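Local coordinates for protein tumor necrosis factor receptor superfamily member 16 (Rattus norvegicus, PDB 1SG1) that probably binds nerve growth factor and related neurotrophins at the cell surface through an elongated, cysteine-rich extracellular region of the tumour necrosis factor receptor type, at residues C[5-13]-C[27-35]; C[97-106]-C[127-136]. All blocks are in the same frame, centred on the assembly; numbering follows the deposited sequence.

Interaction 1: residues C[5-13]-C[27-35]; sequences STGLYTHSG and QPCGANQTV
Thr10 and His11 close on the backbone of Gly30 and Ala31, joining two loops of the N-terminal disulfide-rich unit. Its cysteines pair first with second (Cys4–Cys15), third with fifth (Cys16–Cys29) and fourth with sixth (Cys19–Cys36), the pattern of a tumour necrosis factor receptor cysteine-rich domain. The link rests on one doubly gripped acceptor. Gly30 O accepts hydrogen bonds from Thr10 OG1 at 3.0 Å and from His11 N at 3.1 Å, the latter with an N-H...O angle of 150°. The two donors approach from opposite faces of the carbonyl plane, so the peptide oxygen is held between consecutive residues of 5-13. Thr10 reaches it because its OG1 swings trans to the backbone N (chi1 -170°), leaving CG2 wedged between N and the carbonyl carbon.

The imidazole of His11 then lies flat over the same peptide. With CG beside its own backbone N, the ring stays on the side where that N-H meets Gly30, and Gly30 C and Ala31 N sit 3.5 Å and 3.7 Å above one ring face, the nitrogen over its centre. Ala31 CA adds a CH-pi contact 3.8 Å from the ring centroid, 23° off the normal. A type I turn from Thr10 to Gly13, with Gly13 N bonded to Thr10 O, carries the chain away beyond this contact. Nearby, the CB of Cys29, which is disulfide-bonded to Cys16, points toward 5-13, and Cys29 SG lies 4.4 Å from Leu8 CB.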
ATOM      1  N   SER C   5     -29.723  14.692  21.303  1.00 66.27           N
ATOM      2  CA  SER C   5     -28.665  13.760  20.926  1.00 63.65           C
ATOM      3  C   SER C   5     -27.273  14.243  21.317  1.00 60.86           C
ATOM      4  O   SER C   5     -26.287  13.602  20.994  1.00 61.00           O
ATOM      5  CB  SER C   5     -28.699  13.501  19.419  1.00 64.01           C
ATOM      6  OG  SER C   5     -28.319  14.657  18.697  1.00 63.84           O
ATOM      7  N   THR C   6     -27.202  15.363  22.026  1.00 58.02           N
ATOM      8  CA  THR C   6     -25.933  15.941  22.449  1.00 55.38           C
ATOM      9  C   THR C   6     -25.711  15.964  23.954  1.00 52.56           C
ATOM     10  O   THR C   6     -24.578  15.930  24.413  1.00 49.00           O
ATOM     11  CB  THR C   6     -25.816  17.380  21.955  1.00 56.64           C
ATOM     12  OG1 THR C   6     -25.944  17.397  20.531  1.00 60.07           O
ATOM     13  CG2 THR C   6     -24.480  17.984  22.366  1.00 57.09           C
ATOM     14  N   GLY C   7     -26.797  16.038  24.718  1.00 51.96           N
ATOM     15  CA  GLY C   7     -26.671  16.085  26.161  1.00 53.38           C
ATOM     16  C   GLY C   7     -26.052  17.394  26.618  1.00 53.13           C
ATOM     17  O   GLY C   7     -25.583  17.516  27.743  1.00 49.70           O
ATOM     18  N   LEU C   8     -26.050  18.375  25.720  1.00 56.24           N
ATOM     19  CA  LEU C   8     -25.491  19.700  25.992  1.00 58.59           C
ATOM     20  C   LEU C   8     -26.497  20.776  25.634  1.00 60.09           C
ATOM     21  O   LEU C   8     -27.150  20.724  24.595  1.00 59.07           O
ATOM     22  CB  LEU C   8     -24.192  19.912  25.217  1.00 58.62           C
ATOM     23  CG  LEU C   8     -22.973  19.306  25.914  1.00 59.43           C
ATOM     24  CD1 LEU C   8     -21.757  19.348  24.992  1.00 60.77           C
ATOM     25  CD2 LEU C   8     -22.712  20.069  27.213  1.00 59.02           C
ATOM     26  N   TYR C   9     -26.617  21.762  26.508  1.00 63.20           N
ATOM     27  CA  TYR C   9     -27.594  22.813  26.292  1.00 65.51           C
ATOM     28  C   TYR C   9     -27.026  24.201  26.254  1.00 67.47           C
ATOM     29  O   TYR C   9     -26.021  24.507  26.892  1.00 66.98           O
ATOM     30  CB  TYR C   9     -28.664  22.714  27.372  1.00 63.29           C
ATOM     31  CG  TYR C   9     -29.359  21.382  27.341  1.00 60.74           C
ATOM     32  CD1 TYR C   9     -30.441  21.159  26.486  1.00 60.74           C
ATOM     33  CD2 TYR C   9     -28.898  20.319  28.118  1.00 58.87           C
ATOM     34  CE1 TYR C   9     -31.043  19.909  26.407  1.00 60.35           C
ATOM     35  CE2 TYR C   9     -29.490  19.070  28.047  1.00 58.42           C
ATOM     36  CZ  TYR C   9     -30.560  18.871  27.192  1.00 59.68           C
ATOM     37  OH  TYR C   9     -31.154  17.640  27.126  1.00 58.87           O
ATOM     38  N   THR C  10     -27.674  25.044  25.470  1.00 71.27           N
ATOM     39  CA  THR C  10     -27.240  26.418  25.374  1.00 75.02           C
ATOM     40  C   THR C  10     -27.840  27.115  26.580  1.00 76.01           C
ATOM     41  O   THR C  10     -28.675  26.537  27.274  1.00 76.84           O
ATOM     42  CB  THR C  10     -27.750  27.074  24.101  1.00 76.59           C
ATOM     43  OG1 THR C  10     -27.092  28.339  23.942  1.00 80.40           O
ATOM     44  CG2 THR C  10     -29.265  27.274  24.172  1.00 74.46           C
ATOM     45  N   HIS C  11     -27.424  28.350  26.834  1.00 76.90           N
ATOM     46  CA  HIS C  11     -27.935  29.089  27.981  1.00 78.37           C
ATOM     47  C   HIS C  11     -29.455  29.213  28.084  1.00 78.10           C
ATOM     48  O   HIS C  11     -29.960  29.678  29.101  1.00 78.40           O
ATOM     49  CB  HIS C  11     -27.309  30.484  28.031  1.00 79.30           C
ATOM     50  CG  HIS C  11     -25.913  30.499  28.571  1.00 80.45           C
ATOM     51  ND1 HIS C  11     -25.209  31.661  28.781  1.00 81.48           N
ATOM     52  CD2 HIS C  11     -25.087  29.486  28.929  1.00 81.11           C
ATOM     53  CE1 HIS C  11     -24.006  31.368  29.245  1.00 82.24           C
ATOM     54  NE2 HIS C  11     -23.908  30.055  29.342  1.00 81.05           N
ATOM     55  N   SER C  12     -30.187  28.792  27.058  1.00 78.05           N
ATOM     56  CA  SER C  12     -31.640  28.898  27.101  1.00 78.35           C
ATOM     57  C   SER C  12     -32.410  27.605  26.828  1.00 79.05           C
ATOM     58  O   SER C  12     -33.570  27.641  26.399  1.00 78.29           O
ATOM     59  CB  SER C  12     -32.113  29.983  26.134  1.00 77.22           C
ATOM     60  OG  SER C  12     -31.743  29.670  24.810  1.00 77.09           O
ATOM     61  N   GLY C  13     -31.775  26.464  27.070  1.00 79.15           N
ATOM     62  CA  GLY C  13     -32.462  25.206  26.859  1.00 79.09           C
ATOM     63  C   GLY C  13     -32.397  24.614  25.466  1.00 79.50           C
ATOM     64  O   GLY C  13     -33.132  23.669  25.166  1.00 78.98           O
ATOM     65  N   GLN C  27     -15.798  27.189  18.535  1.00 71.89           N
ATOM     66  CA  GLN C  27     -16.064  27.773  19.843  1.00 72.75           C
ATOM     67  C   GLN C  27     -17.213  27.050  20.548  1.00 71.43           C
ATOM     68  O   GLN C  27     -18.318  26.944  20.014  1.00 69.49           O
ATOM     69  CB  GLN C  27     -16.371  29.261  19.684  1.00 77.39           C
ATOM     70  CG  GLN C  27     -16.765  29.979  20.958  1.00 80.47           C
ATOM     71  CD  GLN C  27     -17.180  31.405  20.683  1.00 80.98           C
ATOM     72  OE1 GLN C  27     -16.349  32.256  20.351  1.00 82.03           O
ATOM     73  NE2 GLN C  27     -18.476  31.672  20.799  1.00 81.53           N
ATOM     74  N   PRO C  28     -16.957  26.554  21.770  1.00 70.98           N
ATOM     75  CA  PRO C  28     -17.906  25.818  22.611  1.00 71.48           C
ATOM     76  C   PRO C  28     -19.233  26.500  22.885  1.00 72.87           C
ATOM     77  O   PRO C  28     -19.277  27.674  23.263  1.00 72.80           O
ATOM     78  CB  PRO C  28     -17.109  25.558  23.889  1.00 70.81           C
ATOM     79  CG  PRO C  28     -16.169  26.711  23.941  1.00 71.05           C
ATOM     80  CD  PRO C  28     -15.717  26.839  22.516  1.00 70.55           C
ATOM     81  N   CYS C  29     -20.337  25.717  22.741  1.00 73.98           N
ATOM     82  CA  CYS C  29     -21.666  26.246  22.970  1.00 75.16           C
ATOM     83  C   CYS C  29     -21.841  26.651  24.430  1.00 75.68           C
ATOM     84  O   CYS C  29     -21.671  25.848  25.350  1.00 74.97           O
ATOM     85  CB  CYS C  29     -22.740  25.234  22.570  1.00 73.95           C
ATOM     86  SG  CYS C  29     -23.069  23.891  23.756  1.00 74.54           S
ATOM     87  N   GLY C  30     -22.150  27.929  24.613  1.00 77.25           N
ATOM     88  CA  GLY C  30     -22.387  28.504  25.926  1.00 77.00           C
ATOM     89  C   GLY C  30     -23.552  29.457  25.724  1.00 76.02           C
ATOM     90  O   GLY C  30     -24.713  29.036  25.601  1.00 76.33           O
ATOM     91  N   ALA C  31     -23.245  30.742  25.627  1.00 73.64           N
ATOM     92  CA  ALA C  31     -24.283  31.725  25.404  1.00 71.75           C
ATOM     93  C   ALA C  31     -24.999  31.448  24.069  1.00 70.50           C
ATOM     94  O   ALA C  31     -26.183  31.751  23.913  1.00 69.32           O
ATOM     95  CB  ALA C  31     -23.684  33.115  25.404  1.00 73.78           C
ATOM     96  N   ASN C  32     -24.286  30.846  23.119  1.00 68.39           N
ATOM     97  CA  ASN C  32     -24.862  30.576  21.805  1.00 65.14           C
ATOM     98  C   ASN C  32     -24.776  29.100  21.380  1.00 62.99           C
ATOM     99  O   ASN C  32     -24.188  28.269  22.069  1.00 60.09           O
ATOM    100  CB  ASN C  32     -24.176  31.482  20.762  1.00 65.51           C
ATOM    101  CG  ASN C  32     -24.097  32.954  21.209  1.00 64.34           C
ATOM    102  OD1 ASN C  32     -24.986  33.756  20.920  1.00 63.98           O
ATOM    103  ND2 ASN C  32     -23.029  33.300  21.924  1.00 62.19           N
ATOM    104  N   GLN C  33     -25.371  28.806  20.227  1.00 61.71           N
ATOM    105  CA  GLN C  33     -25.448  27.463  19.641  1.00 61.46           C
ATOM    106  C   GLN C  33     -24.240  26.522  19.687  1.00 61.87           C
ATOM    107  O   GLN C  33     -24.186  25.637  20.534  1.00 62.87           O
ATOM    108  CB  GLN C  33     -25.909  27.567  18.185  1.00 61.49           C
ATOM    109  CG  GLN C  33     -27.338  27.114  17.935  1.00 59.64           C
ATOM    110  CD  GLN C  33     -27.616  25.717  18.464  1.00 61.92           C
ATOM    111  OE1 GLN C  33     -26.731  24.858  18.491  1.00 60.54           O
ATOM    112  NE2 GLN C  33     -28.860  25.477  18.876  1.00 62.95           N
ATOM    113  N   THR C  34     -23.328  26.685  18.728  1.00 60.72           N
ATOM    114  CA  THR C  34     -22.096  25.895  18.570  1.00 60.03           C
ATOM    115  C   THR C  34     -21.497  26.320  17.249  1.00 59.21           C
ATOM    116  O   THR C  34     -22.207  26.366  16.240  1.00 58.56           O
ATOM    117  CB  THR C  34     -22.322  24.385  18.388  1.00 58.27           C
ATOM    118  OG1 THR C  34     -22.938  23.835  19.549  1.00 66.04           O
ATOM    119  CG2 THR C  34     -20.986  23.674  18.163  1.00 55.75           C
ATOM    120  N   VAL C  35     -20.204  26.613  17.233  1.00 59.24           N
ATOM    121  CA  VAL C  35     -19.568  26.992  15.983  1.00 59.87           C
ATOM    122  C   VAL C  35     -18.578  25.919  15.514  1.00 59.38           C
ATOM    123  O   VAL C  35     -17.566  25.641  16.161  1.00 56.03           O
ATOM    124  CB  VAL C  35     -18.902  28.392  16.092  1.00 60.52           C
ATOM    125  CG1 VAL C  35     -18.078  28.471  17.330  1.00 61.45           C
ATOM    126  CG2 VAL C  35     -18.062  28.687  14.854  1.00 61.83           C
TER

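Interaction 2: residues C[97-106]-C[127-136]; sequences CSVCEVGSGL and SDEANHVDPC
Leu106 N donates to Asp134 O at 2.9 Å in a nearly straight bond (173°), and Cys100 N donates to Asn131 O at 2.8 Å. With the weak reverse bond, Asn131 N to Cys100 O, this makes one isolated antiparallel hydrogen-bonded pair, Cys100 with Asn131. Ser127 grips the type II turn from Glu101 to Ser104 twice: its O receives Gly103 N at 3.2 Å, while OG, trans to its backbone N (chi1 180°), donates to Ser104 O at 2.9 Å from above the carbonyl plane. Asn131 OD1 accepts from Asp134 N at 3.0 Å, an Asx motif, and Asn131 ND2 donates to Asp134 OD2, while Asp134 OD1 forms a salt bridge outside the segments, to a basic side chain of another protein's chain, probably the neurotrophin.

Cys97 CB sits 4.0 Å above the centre of one His132 ring face, Val99 CG2 meets Ala130 CB at 4.1 Å, and Leu106 CD2 lies 3.3 Å from Val133 O.

The contact joins successive cysteine-rich regions, 81-118 and 121-160, with Cys97, Cys100 and Cys136 in disulfides to Cys110, Cys118 and Cys121. Strand 104-108 pairs antiparallel with strand 117-120; loop 127-136 connects strands 125-126 and 137-138.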
ATOM      1  N   CYS C  97      15.474  -4.869  11.914  1.00 39.72           N
ATOM      2  CA  CYS C  97      15.116  -6.260  11.691  1.00 39.04           C
ATOM      3  C   CYS C  97      16.333  -7.174  11.856  1.00 38.77           C
ATOM      4  O   CYS C  97      17.462  -6.772  11.594  1.00 39.32           O
ATOM      5  CB  CYS C  97      14.583  -6.437  10.269  1.00 38.43           C
ATOM      6  SG  CYS C  97      12.988  -5.657   9.877  1.00 33.88           S
ATOM      7  N   SER C  98      16.112  -8.404  12.294  1.00 37.73           N
ATOM      8  CA  SER C  98      17.229  -9.321  12.409  1.00 37.88           C
ATOM      9  C   SER C  98      17.493  -9.825  10.999  1.00 37.71           C
ATOM     10  O   SER C  98      16.623  -9.739  10.131  1.00 34.91           O
ATOM     11  CB  SER C  98      16.887 -10.494  13.332  1.00 39.46           C
ATOM     12  OG  SER C  98      16.992 -10.120  14.695  1.00 39.71           O
ATOM     13  N   VAL C  99      18.700 -10.320  10.756  1.00 39.63           N
ATOM     14  CA  VAL C  99      19.043 -10.831   9.430  1.00 41.77           C
ATOM     15  C   VAL C  99      19.323 -12.313   9.493  1.00 40.97           C
ATOM     16  O   VAL C  99      19.872 -12.801  10.469  1.00 38.66           O
ATOM     17  CB  VAL C  99      20.298 -10.123   8.818  1.00 44.44           C
ATOM     18  CG1 VAL C  99      20.548  -8.785   9.510  1.00 44.56           C
ATOM     19  CG2 VAL C  99      21.521 -11.020   8.926  1.00 46.83           C
ATOM     20  N   CYS C 100      18.908 -13.034   8.460  1.00 42.61           N
ATOM     21  CA  CYS C 100      19.174 -14.452   8.403  1.00 42.89           C
ATOM     22  C   CYS C 100      20.550 -14.512   7.758  1.00 45.88           C
ATOM     23  O   CYS C 100      20.704 -14.278   6.551  1.00 45.71           O
ATOM     24  CB  CYS C 100      18.130 -15.155   7.551  1.00 43.03           C
ATOM     25  SG  CYS C 100      16.419 -14.881   8.114  1.00 42.70           S
ATOM     26  N   GLU C 101      21.554 -14.780   8.589  1.00 46.16           N
ATOM     27  CA  GLU C 101      22.938 -14.846   8.142  1.00 45.54           C
ATOM     28  C   GLU C 101      23.132 -15.895   7.049  1.00 43.33           C
ATOM     29  O   GLU C 101      22.214 -16.654   6.721  1.00 42.03           O
ATOM     30  CB  GLU C 101      23.843 -15.181   9.331  1.00 47.69           C
ATOM     31  CG  GLU C 101      23.663 -14.288  10.551  1.00 48.45           C
ATOM     32  CD  GLU C 101      24.181 -12.888  10.329  1.00 49.91           C
ATOM     33  OE1 GLU C 101      24.879 -12.685   9.318  1.00 51.59           O
ATOM     34  OE2 GLU C 101      23.906 -11.996  11.165  1.00 50.35           O
ATOM     35  N   VAL C 102      24.324 -15.931   6.471  1.00 40.90           N
ATOM     36  CA  VAL C 102      24.596 -16.931   5.444  1.00 39.87           C
ATOM     37  C   VAL C 102      24.411 -18.310   6.086  1.00 38.88           C
ATOM     38  O   VAL C 102      24.800 -18.527   7.233  1.00 38.21           O
ATOM     39  CB  VAL C 102      26.028 -16.816   4.904  1.00 40.72           C
ATOM     40  CG1 VAL C 102      26.274 -17.898   3.884  1.00 41.03           C
ATOM     41  CG2 VAL C 102      26.243 -15.448   4.276  1.00 41.60           C
ATOM     42  N   GLY C 103      23.789 -19.227   5.357  1.00 35.68           N
ATOM     43  CA  GLY C 103      23.562 -20.546   5.895  1.00 32.04           C
ATOM     44  C   GLY C 103      22.292 -20.576   6.691  1.00 30.80           C
ATOM     45  O   GLY C 103      21.967 -21.560   7.339  1.00 30.08           O
ATOM     46  N   SER C 104      21.570 -19.470   6.628  1.00 32.68           N
ATOM     47  CA  SER C 104      20.301 -19.291   7.338  1.00 33.11           C
ATOM     48  C   SER C 104      19.303 -18.551   6.430  1.00 31.88           C
ATOM     49  O   SER C 104      19.696 -17.644   5.692  1.00 30.76           O
ATOM     50  CB  SER C 104      20.563 -18.479   8.606  1.00 35.36           C
ATOM     51  OG  SER C 104      19.375 -18.281   9.348  1.00 44.26           O
ATOM     52  N   GLY C 105      18.024 -18.918   6.496  1.00 30.07           N
ATOM     53  CA  GLY C 105      17.029 -18.286   5.636  1.00 29.59           C
ATOM     54  C   GLY C 105      15.674 -17.809   6.162  1.00 29.87           C
ATOM     55  O   GLY C 105      15.137 -18.287   7.172  1.00 28.81           O
ATOM     56  N   LEU C 106      15.098 -16.864   5.428  1.00 30.00           N
ATOM     57  CA  LEU C 106      13.805 -16.296   5.786  1.00 32.45           C
ATOM     58  C   LEU C 106      12.663 -17.305   6.000  1.00 33.20           C
ATOM     59  O   LEU C 106      12.504 -18.242   5.230  1.00 34.01           O
ATOM     60  CB  LEU C 106      13.370 -15.287   4.721  1.00 33.38           C
ATOM     61  CG  LEU C 106      11.959 -14.735   4.916  1.00 30.74           C
ATOM     62  CD1 LEU C 106      11.795 -14.262   6.335  1.00 36.23           C
ATOM     63  CD2 LEU C 106      11.713 -13.612   3.972  1.00 31.33           C
ATOM     64  N   SER C 127      21.794 -20.702   1.620  1.00 44.10           N
ATOM     65  CA  SER C 127      21.521 -19.286   1.657  1.00 47.02           C
ATOM     66  C   SER C 127      22.860 -18.659   1.426  1.00 48.17           C
ATOM     67  O   SER C 127      23.776 -18.814   2.211  1.00 47.79           O
ATOM     68  CB  SER C 127      20.956 -18.829   3.006  1.00 51.42           C
ATOM     69  OG  SER C 127      20.709 -17.427   2.983  1.00 49.61           O
ATOM     70  N   ASP C 128      22.939 -17.959   0.311  1.00 52.02           N
ATOM     71  CA  ASP C 128      24.128 -17.268  -0.154  1.00 53.88           C
ATOM     72  C   ASP C 128      24.409 -15.962   0.570  1.00 53.67           C
ATOM     73  O   ASP C 128      25.556 -15.562   0.698  1.00 54.29           O
ATOM     74  CB  ASP C 128      23.947 -16.956  -1.638  1.00 56.68           C
ATOM     75  CG  ASP C 128      25.003 -17.576  -2.491  1.00 57.73           C
ATOM     76  OD1 ASP C 128      26.167 -17.154  -2.370  1.00 60.71           O
ATOM     77  OD2 ASP C 128      24.668 -18.483  -3.280  1.00 59.92           O
ATOM     78  N   GLU C 129      23.363 -15.296   1.040  1.00 53.56           N
ATOM     79  CA  GLU C 129      23.560 -14.000   1.663  1.00 54.09           C
ATOM     80  C   GLU C 129      22.946 -13.742   3.014  1.00 51.15           C
ATOM     81  O   GLU C 129      22.169 -14.541   3.551  1.00 50.42           O
ATOM     82  CB  GLU C 129      23.082 -12.912   0.707  1.00 58.74           C
ATOM     83  CG  GLU C 129      23.713 -13.002  -0.652  1.00 65.13           C
ATOM     84  CD  GLU C 129      22.924 -12.255  -1.684  1.00 70.41           C
ATOM     85  OE1 GLU C 129      22.794 -11.019  -1.538  1.00 74.20           O
ATOM     86  OE2 GLU C 129      22.427 -12.906  -2.636  1.00 73.18           O
ATOM     87  N   ALA C 130      23.319 -12.587   3.548  1.00 47.82           N
ATOM     88  CA  ALA C 130      22.836 -12.145   4.847  1.00 45.13           C
ATOM     89  C   ALA C 130      21.808 -11.007   4.668  1.00 42.08           C
ATOM     90  O   ALA C 130      22.144  -9.883   4.286  1.00 41.37           O
ATOM     91  CB  ALA C 130      24.018 -11.692   5.724  1.00 40.34           C
ATOM     92  N   ASN C 131      20.550 -11.324   4.918  1.00 37.68           N
ATOM     93  CA  ASN C 131      19.507 -10.338   4.809  1.00 35.88           C
ATOM     94  C   ASN C 131      18.222 -10.852   5.411  1.00 33.70           C
ATOM     95  O   ASN C 131      18.193 -11.908   6.020  1.00 34.04           O
ATOM     96  CB  ASN C 131      19.306  -9.918   3.345  1.00 38.63           C
ATOM     97  CG  ASN C 131      19.119 -11.090   2.409  1.00 37.78           C
ATOM     98  OD1 ASN C 131      18.177 -11.866   2.535  1.00 37.22           O
ATOM     99  ND2 ASN C 131      20.018 -11.214   1.449  1.00 41.96           N
ATOM    100  N   HIS C 132      17.146 -10.110   5.258  1.00 32.77           N
ATOM    101  CA  HIS C 132      15.899 -10.576   5.824  1.00 32.35           C
ATOM    102  C   HIS C 132      14.786 -10.679   4.798  1.00 31.54           C
ATOM    103  O   HIS C 132      13.648 -10.388   5.087  1.00 28.80           O
ATOM    104  CB  HIS C 132      15.490  -9.693   7.011  1.00 35.57           C
ATOM    105  CG  HIS C 132      15.339  -8.245   6.670  1.00 36.54           C
ATOM    106  ND1 HIS C 132      14.172  -7.717   6.160  1.00 38.11           N
ATOM    107  CD2 HIS C 132      16.219  -7.221   6.735  1.00 38.21           C
ATOM    108  CE1 HIS C 132      14.339  -6.429   5.923  1.00 36.30           C
ATOM    109  NE2 HIS C 132      15.572  -6.103   6.263  1.00 38.59           N
ATOM    110  N   VAL C 133      15.135 -11.119   3.600  1.00 30.42           N
ATOM    111  CA  VAL C 133      14.160 -11.271   2.526  1.00 32.31           C
ATOM    112  C   VAL C 133      14.353 -12.574   1.779  1.00 34.36           C
ATOM    113  O   VAL C 133      13.416 -13.083   1.167  1.00 35.39           O
ATOM    114  CB  VAL C 133      14.248 -10.120   1.495  1.00 29.97           C
ATOM    115  CG1 VAL C 133      13.910  -8.808   2.155  1.00 35.21           C
ATOM    116  CG2 VAL C 133      15.625 -10.054   0.904  1.00 33.46           C
ATOM    117  N   ASP C 134      15.571 -13.112   1.835  1.00 34.69           N
ATOM    118  CA  ASP C 134      15.906 -14.349   1.121  1.00 33.39           C
ATOM    119  C   ASP C 134      15.699 -15.643   1.865  1.00 32.54           C
ATOM    120  O   ASP C 134      16.268 -15.851   2.933  1.00 33.57           O
ATOM    121  CB  ASP C 134      17.361 -14.319   0.640  1.00 35.32           C
ATOM    122  CG  ASP C 134      17.556 -13.441  -0.573  1.00 35.43           C
ATOM    123  OD1 ASP C 134      16.639 -13.405  -1.422  1.00 42.95           O
ATOM    124  OD2 ASP C 134      18.624 -12.811  -0.698  1.00 34.16           O
ATOM    125  N   PRO C 135      14.884 -16.545   1.302  1.00 28.68           N
ATOM    126  CA  PRO C 135      14.601 -17.851   1.895  1.00 24.23           C
ATOM    127  C   PRO C 135      15.697 -18.815   1.437  1.00 23.45           C
ATOM    128  O   PRO C 135      16.431 -18.519   0.506  1.00 19.89           O
ATOM    129  CB  PRO C 135      13.235 -18.191   1.321  1.00 28.55           C
ATOM    130  CG  PRO C 135      13.321 -17.630  -0.054  1.00 31.40           C
ATOM    131  CD  PRO C 135      14.041 -16.305   0.119  1.00 29.27           C
ATOM    132  N   CYS C 136      15.832 -19.956   2.108  1.00 25.24           N
ATOM    133  CA  CYS C 136      16.845 -20.939   1.732  1.00 27.25           C
ATOM    134  C   CYS C 136      16.439 -21.473   0.371  1.00 27.95           C
ATOM    135  O   CYS C 136      15.265 -21.704   0.107  1.00 30.79           O
ATOM    136  CB  CYS C 136      16.919 -22.049   2.774  1.00 27.58           C
ATOM    137  SG  CYS C 136      17.573 -21.518   4.408  1.00 31.27           S
TER
HETATM  138  O   HOH W   1      18.655 -14.754   4.059  1.00 41.64           O
HETATM  139  O   HOH W   2      14.082 -20.210   4.245  1.00 36.90           O

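Interaction 1 comes first along the chain and is complete before interaction 2 begins. Their centres lie 62 Å apart, on opposite sides of the chain's centre, and their nearest atoms are about 44 Å from each other, so they share no strand or sheet. Against a radius of gyration of 29 Å, this separation fits an extended rod of units each braced internally by disulfides. Interaction 1 is local, within the N-terminal unit, whereas interaction 2 joins two successive cysteine-rich regions, 81-118 and 121-160, and so probably helps set their relative orientation. Two chains of another protein reach interaction 2, one of them through a weak hydrogen bond; none in the assembly touches interaction 1.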